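Local atomic coordinates of five-membered-cyclitol-phosphate synthase (Streptomyces citricolor, PDB entry 6K96), a protein that is a cyclitol-phosphate synthase of the myo-inositol-1-phosphate synthase family and binds nicotinamide-adenine-dinucleotide. Residues V193-L198 with M269-E273; L206-S210 with I272-G276. All blocks are in the same frame, centred on the assembly; numbering follows the deposited sequence.

Overall arrangement
From the N terminus, a parallel sheet with its helices comes first, and then the chain enters helix 190-203, the first side of contact 1. A short turn leads into strand 207-217, whose start supplies contact 2, and both loops are closed when strand 265-275 arrives. Contact 1 spans 70 intervening residues and contact 2 spans 61. The segments occur in the order 193-198, 206-210, 269-273, 272-276, so the two closures interlock rather than nest, and they share I272 and E273. One strand thus receives a helix on its face and a strand at its edge, with centres about 11 Å apart. L198 CD2 meets L208 CD2 at 3.5 Å, joining the two contacts by packing.

Contact 1 of 2, residues V193-L198 with M269-E273; sequences VHRALL and MLNIE
The imidazole of H194 leans obliquely against two side chains of the opposing strand. CD2 of L270 meets its root, 4.1 Å from H194 CG, and CG1 of I272 approaches the far end, 4.2 Å from H194 NE2. With CG anti to the backbone N (chi1 -167°), the ring is carried toward the sheet, where NE2 bonds to S211 OG and ND1 to the side-chain amide of Q213, both on strand 207-217. The other flat groups join along the strand: N271 ND2 reaches the anti side of E273 OE2 at 3.1 Å, 23° out of the carboxylate plane, while OE2 lies nearly in the amide plane. N271 ND2 also bonds D285 OD1, and E273 OE1 bonds S283 OG, both on strand 281-291.

Helix 190-203 packs on one face of the mixed sheet, where L286 of strand 281-291 also touches V193, L197 and L270. L270 CD2 lies 3.8 Å from H194 CA, while CD1 comes to 4.3 Å from CD1 of L197. The tightest approach belongs to I272, whose CD1 presses on L197 CB at 3.6 Å; its CG2 lies 4.1 Å from CD2 of L198, the side chains crossing obliquely. Segments 193-198 and 269-273 run nearly parallel, at 14°, with axes 10.1 Å apart at closest approach. V193 and L197 also pack against L197 and V193 of a second subunit, serving both layer and interface.

Shape and apolar contact thus dock the helix, while two hydrogen bonds to a neighbouring strand satisfy the buried imidazole nitrogens and fix the ring's rotation.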
ATOM      1  N   VAL B 193      16.406   3.042  -0.248  1.00 27.66           N
ATOM      2  CA  VAL B 193      15.106   3.381   0.403  1.00 27.28           C
ATOM      3  C   VAL B 193      14.967   2.587   1.690  1.00 26.78           C
ATOM      4  O   VAL B 193      14.647   3.164   2.689  1.00 26.54           O
ATOM      5  CB  VAL B 193      13.850   3.145  -0.451  1.00 27.19           C
ATOM      6  CG1 VAL B 193      12.608   3.519   0.338  1.00 27.43           C
ATOM      7  CG2 VAL B 193      13.894   3.881  -1.762  1.00 27.35           C
ATOM      8  N   HIS B 194      15.144   1.273   1.656  1.00 26.93           N
ATOM      9  CA  HIS B 194      14.951   0.449   2.880  1.00 27.00           C
ATOM     10  C   HIS B 194      15.865   0.977   3.993  1.00 27.66           C
ATOM     11  O   HIS B 194      15.417   1.164   5.142  1.00 27.06           O
ATOM     12  CB  HIS B 194      15.209  -1.020   2.567  1.00 26.63           C
ATOM     13  CG  HIS B 194      14.747  -1.947   3.628  1.00 26.53           C
ATOM     14  ND1 HIS B 194      14.637  -3.281   3.394  1.00 26.57           N
ATOM     15  CD2 HIS B 194      14.290  -1.739   4.875  1.00 26.68           C
ATOM     16  CE1 HIS B 194      14.141  -3.864   4.467  1.00 26.73           C
ATOM     17  NE2 HIS B 194      13.921  -2.948   5.382  1.00 26.94           N
ATOM     18  N   ARG B 195      17.112   1.238   3.622  1.00 28.99           N
ATOM     19  CA  ARG B 195      18.217   1.599   4.540  1.00 31.12           C
ATOM     20  C   ARG B 195      17.909   2.961   5.169  1.00 29.62           C
ATOM     21  O   ARG B 195      18.179   3.108   6.338  1.00 28.76           O
ATOM     22  CB  ARG B 195      19.524   1.498   3.722  1.00 34.32           C
ATOM     23  CG  ARG B 195      20.783   2.017   4.393  1.00 38.27           C
ATOM     24  CD  ARG B 195      21.947   2.133   3.393  1.00 42.29           C
ATOM     25  NE  ARG B 195      23.127   2.583   4.136  1.00 46.56           N
ATOM     26  CZ  ARG B 195      24.256   1.882   4.345  1.00 51.24           C
ATOM     27  NH1 ARG B 195      24.438   0.690   3.797  1.00 51.87           N
ATOM     28  NH2 ARG B 195      25.226   2.400   5.087  1.00 53.04           N
ATOM     29  N   ALA B 196      17.418   3.920   4.373  1.00 28.82           N
ATOM     30  CA  ALA B 196      17.100   5.283   4.826  1.00 28.97           C
ATOM     31  C   ALA B 196      16.014   5.191   5.903  1.00 28.74           C
ATOM     32  O   ALA B 196      16.125   5.921   6.923  1.00 29.72           O
ATOM     33  CB  ALA B 196      16.648   6.147   3.669  1.00 29.42           C
ATOM     34  N   LEU B 197      15.003   4.353   5.690  1.00 27.45           N
ATOM     35  CA  LEU B 197      13.855   4.246   6.613  1.00 27.41           C
ATOM     36  C   LEU B 197      14.335   3.596   7.887  1.00 27.79           C
ATOM     37  O   LEU B 197      13.899   4.030   8.964  1.00 28.63           O
ATOM     38  CB  LEU B 197      12.679   3.494   5.973  1.00 26.87           C
ATOM     39  CG  LEU B 197      11.955   4.307   4.897  1.00 26.73           C
ATOM     40  CD1 LEU B 197      10.915   3.513   4.124  1.00 26.54           C
ATOM     41  CD2 LEU B 197      11.342   5.549   5.499  1.00 26.93           C
ATOM     42  N   LEU B 198      15.184   2.572   7.780  1.00 28.15           N
ATOM     43  CA  LEU B 198      15.688   1.869   8.984  1.00 28.00           C
ATOM     44  C   LEU B 198      16.575   2.842   9.737  1.00 28.08           C
ATOM     45  O   LEU B 198      16.430   2.885  10.967  1.00 28.48           O
ATOM     46  CB  LEU B 198      16.377   0.560   8.610  1.00 27.63           C
ATOM     47  CG  LEU B 198      15.419  -0.604   8.361  1.00 27.53           C
ATOM     48  CD1 LEU B 198      16.197  -1.813   7.805  1.00 27.60           C
ATOM     49  CD2 LEU B 198      14.667  -1.012   9.631  1.00 27.74           C
ATOM     50  N   MET B 269       8.639  -4.122  -2.339  1.00 30.03           N
ATOM     51  CA  MET B 269       7.581  -3.991  -1.329  1.00 31.51           C
ATOM     52  C   MET B 269       8.321  -4.089  -0.025  1.00 31.08           C
ATOM     53  O   MET B 269       9.209  -4.961   0.060  1.00 31.74           O
ATOM     54  CB  MET B 269       6.512  -5.074  -1.434  1.00 33.45           C
ATOM     55  CG  MET B 269       5.286  -4.584  -2.140  1.00 36.40           C
ATOM     56  SD  MET B 269       4.825  -5.652  -3.535  1.00 41.90           S
ATOM     57  CE  MET B 269       4.857  -7.276  -2.797  1.00 40.51           C
ATOM     58  N   LEU B 270       8.113  -3.157   0.893  1.00 30.10           N
ATOM     59  CA  LEU B 270       8.834  -3.336   2.161  1.00 30.03           C
ATOM     60  C   LEU B 270       7.880  -3.098   3.319  1.00 29.44           C
ATOM     61  O   LEU B 270       6.757  -2.614   3.090  1.00 29.48           O
ATOM     62  CB  LEU B 270      10.161  -2.573   2.148  1.00 30.35           C
ATOM     63  CG  LEU B 270      10.119  -1.070   2.203  1.00 30.93           C
ATOM     64  CD1 LEU B 270       9.830  -0.654   3.641  1.00 31.35           C
ATOM     65  CD2 LEU B 270      11.430  -0.461   1.677  1.00 30.70           C
ATOM     66  N   ASN B 271       8.231  -3.750   4.417  1.00 28.95           N
ATOM     67  CA  ASN B 271       7.519  -3.708   5.710  1.00 28.25           C
ATOM     68  C   ASN B 271       8.564  -3.419   6.775  1.00 27.67           C
ATOM     69  O   ASN B 271       9.637  -4.044   6.714  1.00 27.27           O
ATOM     70  CB  ASN B 271       6.811  -5.012   6.061  1.00 28.19           C
ATOM     71  CG  ASN B 271       5.990  -4.842   7.316  1.00 28.34           C
ATOM     72  OD1 ASN B 271       6.329  -5.368   8.369  1.00 28.37           O
ATOM     73  ND2 ASN B 271       4.962  -4.013   7.234  1.00 27.86           N
ATOM     74  N   ILE B 272       8.272  -2.470   7.652  1.00 27.29           N
ATOM     75  CA  ILE B 272       9.084  -2.189   8.864  1.00 27.39           C
ATOM     76  C   ILE B 272       8.131  -2.105  10.027  1.00 27.77           C
ATOM     77  O   ILE B 272       7.133  -1.482   9.870  1.00 27.61           O
ATOM     78  CB  ILE B 272       9.928  -0.913   8.758  1.00 26.95           C
ATOM     79  CG1 ILE B 272      10.913  -0.972   7.595  1.00 26.34           C
ATOM     80  CG2 ILE B 272      10.588  -0.649  10.105  1.00 27.13           C
ATOM     81  CD1 ILE B 272      11.252   0.371   7.072  1.00 26.31           C
ATOM     82  N   GLU B 273       8.451  -2.805  11.105  1.00 28.80           N
ATOM     83  CA  GLU B 273       7.613  -2.921  12.310  1.00 29.74           C
ATOM     84  C   GLU B 273       8.487  -2.455  13.446  1.00 29.39           C
ATOM     85  O   GLU B 273       9.292  -3.226  13.907  1.00 29.36           O
ATOM     86  CB  GLU B 273       7.123  -4.358  12.524  1.00 31.12           C
ATOM     87  CG  GLU B 273       6.134  -4.830  11.468  1.00 32.28           C
ATOM     88  CD  GLU B 273       4.811  -4.042  11.379  1.00 33.99           C
ATOM     89  OE1 GLU B 273       4.353  -3.425  12.410  1.00 33.93           O
ATOM     90  OE2 GLU B 273       4.220  -4.038  10.247  1.00 36.39           O
TER

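Contact 2 of 2, residues L206-S210 with I272-G276; sequences LSLAS and IEGLG
S207 and L275 form an antiparallel hydrogen-bonded pair: S207 N donates to L275 O at 2.9 Å, and L275 N returns a shorter bond of 2.6 Å to S207 O, each donor lying in the carbonyl plane. S207 O also takes a CA-H contact from G274, whose CA is 3.1 Å away. Two residues on, the register slips by one. A209 N gives its hydrogen to E273 O at 2.8 Å, and S210 N makes a weak bond to the same oxygen, so A209 and S210 together face E273 in a classic beta bulge. A209 has near-helical backbone angles (phi -88°, psi -44°), as fits the first position of such a bulge. E273 N in turn is satisfied by S210 O at 2.8 Å. Along the other edge, the backbones of I272 and G274 bond I284 and V282 of strand 281-291.

Among the side chains, L208 CD1 meets I272 CG2 at 3.7 Å, the two crossing at about a right angle on the side where helix 190-203 packs. S210 OG rests 3.6 Å from E273 CB.

Strand 265-275 is thus paired on both edges, bulge included, and the hydroxyl of S207 carries the bonding into the assembly through the backbone N of G41 in a second subunit, whose P40 packs on S207 and L275.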
ATOM      1  N   LEU B 206      13.830   4.443  17.856  1.00 34.75           N
ATOM      2  CA  LEU B 206      12.726   3.457  17.805  1.00 34.52           C
ATOM      3  C   LEU B 206      13.323   2.045  17.684  1.00 34.04           C
ATOM      4  O   LEU B 206      14.391   1.831  17.002  1.00 33.82           O
ATOM      5  CB  LEU B 206      11.776   3.797  16.651  1.00 34.84           C
ATOM      6  CG  LEU B 206      10.925   5.055  16.891  1.00 35.20           C
ATOM      7  CD1 LEU B 206      11.505   6.243  16.201  1.00 34.85           C
ATOM      8  CD2 LEU B 206       9.511   4.871  16.429  1.00 35.26           C
ATOM      9  N   SER B 207      12.693   1.064  18.316  1.00 32.85           N
ATOM     10  CA  SER B 207      13.251  -0.309  18.324  1.00 32.25           C
ATOM     11  C   SER B 207      12.692  -1.069  17.120  1.00 30.98           C
ATOM     12  O   SER B 207      11.477  -0.984  16.864  1.00 30.94           O
ATOM     13  CB  SER B 207      12.976  -0.997  19.656  1.00 32.81           C
ATOM     14  OG  SER B 207      13.342  -0.151  20.759  1.00 33.56           O
ATOM     15  N   LEU B 208      13.543  -1.811  16.407  1.00 29.84           N
ATOM     16  CA  LEU B 208      13.090  -2.679  15.286  1.00 28.60           C
ATOM     17  C   LEU B 208      12.558  -3.982  15.876  1.00 28.28           C
ATOM     18  O   LEU B 208      13.156  -4.513  16.792  1.00 28.71           O
ATOM     19  CB  LEU B 208      14.274  -2.866  14.344  1.00 28.09           C
ATOM     20  CG  LEU B 208      14.020  -3.426  12.954  1.00 27.55           C
ATOM     21  CD1 LEU B 208      12.883  -2.707  12.208  1.00 27.36           C
ATOM     22  CD2 LEU B 208      15.310  -3.310  12.159  1.00 27.17           C
ATOM     23  N   ALA B 209      11.346  -4.348  15.532  1.00 27.89           N
ATOM     24  CA  ALA B 209      10.804  -5.701  15.744  1.00 28.05           C
ATOM     25  C   ALA B 209      11.178  -6.543  14.526  1.00 27.69           C
ATOM     26  O   ALA B 209      11.559  -7.697  14.735  1.00 28.43           O
ATOM     27  CB  ALA B 209       9.307  -5.704  15.929  1.00 28.06           C
ATOM     28  N   SER B 210      11.044  -6.019  13.310  1.00 26.79           N
ATOM     29  CA  SER B 210      11.084  -6.871  12.107  1.00 26.39           C
ATOM     30  C   SER B 210      10.958  -6.029  10.867  1.00 25.91           C
ATOM     31  O   SER B 210      10.362  -4.900  10.971  1.00 26.13           O
ATOM     32  CB  SER B 210      10.016  -7.931  12.115  1.00 26.55           C
ATOM     33  OG  SER B 210       8.770  -7.463  11.663  1.00 26.28           O
ATOM     34  N   ILE B 272       8.272  -2.470   7.652  1.00 27.29           N
ATOM     35  CA  ILE B 272       9.084  -2.189   8.864  1.00 27.39           C
ATOM     36  C   ILE B 272       8.131  -2.105  10.027  1.00 27.77           C
ATOM     37  O   ILE B 272       7.133  -1.482   9.870  1.00 27.61           O
ATOM     38  CB  ILE B 272       9.928  -0.913   8.758  1.00 26.95           C
ATOM     39  CG1 ILE B 272      10.913  -0.972   7.595  1.00 26.34           C
ATOM     40  CG2 ILE B 272      10.588  -0.649  10.105  1.00 27.13           C
ATOM     41  CD1 ILE B 272      11.252   0.371   7.072  1.00 26.31           C
ATOM     42  N   GLU B 273       8.451  -2.805  11.105  1.00 28.80           N
ATOM     43  CA  GLU B 273       7.613  -2.921  12.310  1.00 29.74           C
ATOM     44  C   GLU B 273       8.487  -2.455  13.446  1.00 29.39           C
ATOM     45  O   GLU B 273       9.292  -3.226  13.907  1.00 29.36           O
ATOM     46  CB  GLU B 273       7.123  -4.358  12.524  1.00 31.12           C
ATOM     47  CG  GLU B 273       6.134  -4.830  11.468  1.00 32.28           C
ATOM     48  CD  GLU B 273       4.811  -4.042  11.379  1.00 33.99           C
ATOM     49  OE1 GLU B 273       4.353  -3.425  12.410  1.00 33.93           O
ATOM     50  OE2 GLU B 273       4.220  -4.038  10.247  1.00 36.39           O
ATOM     51  N   GLY B 274       8.317  -1.210  13.870  1.00 28.98           N
ATOM     52  CA  GLY B 274       9.076  -0.642  15.000  1.00 28.58           C
ATOM     53  C   GLY B 274       8.308  -0.766  16.282  1.00 28.43           C
ATOM     54  O   GLY B 274       7.125  -1.105  16.270  1.00 28.38           O
ATOM     55  N   LEU B 275       8.959  -0.457  17.374  1.00 28.71           N
ATOM     56  CA  LEU B 275       8.267  -0.330  18.677  1.00 29.37           C
ATOM     57  C   LEU B 275       8.723   1.016  19.241  1.00 29.38           C
ATOM     58  O   LEU B 275       9.927   1.387  19.085  1.00 29.48           O
ATOM     59  CB  LEU B 275       8.569  -1.495  19.631  1.00 29.80           C
ATOM     60  CG  LEU B 275       8.372  -2.911  19.060  1.00 29.87           C
ATOM     61  CD1 LEU B 275       9.143  -3.966  19.862  1.00 30.01           C
ATOM     62  CD2 LEU B 275       6.889  -3.285  18.983  1.00 30.01           C
ATOM     63  N   GLY B 276       7.781   1.767  19.790  1.00 29.36           N
ATOM     64  CA  GLY B 276       8.106   3.097  20.316  1.00 29.60           C
ATOM     65  C   GLY B 276       7.831   3.093  21.778  1.00 30.17           C
ATOM     66  O   GLY B 276       7.885   1.998  22.367  1.00 30.65           O
TER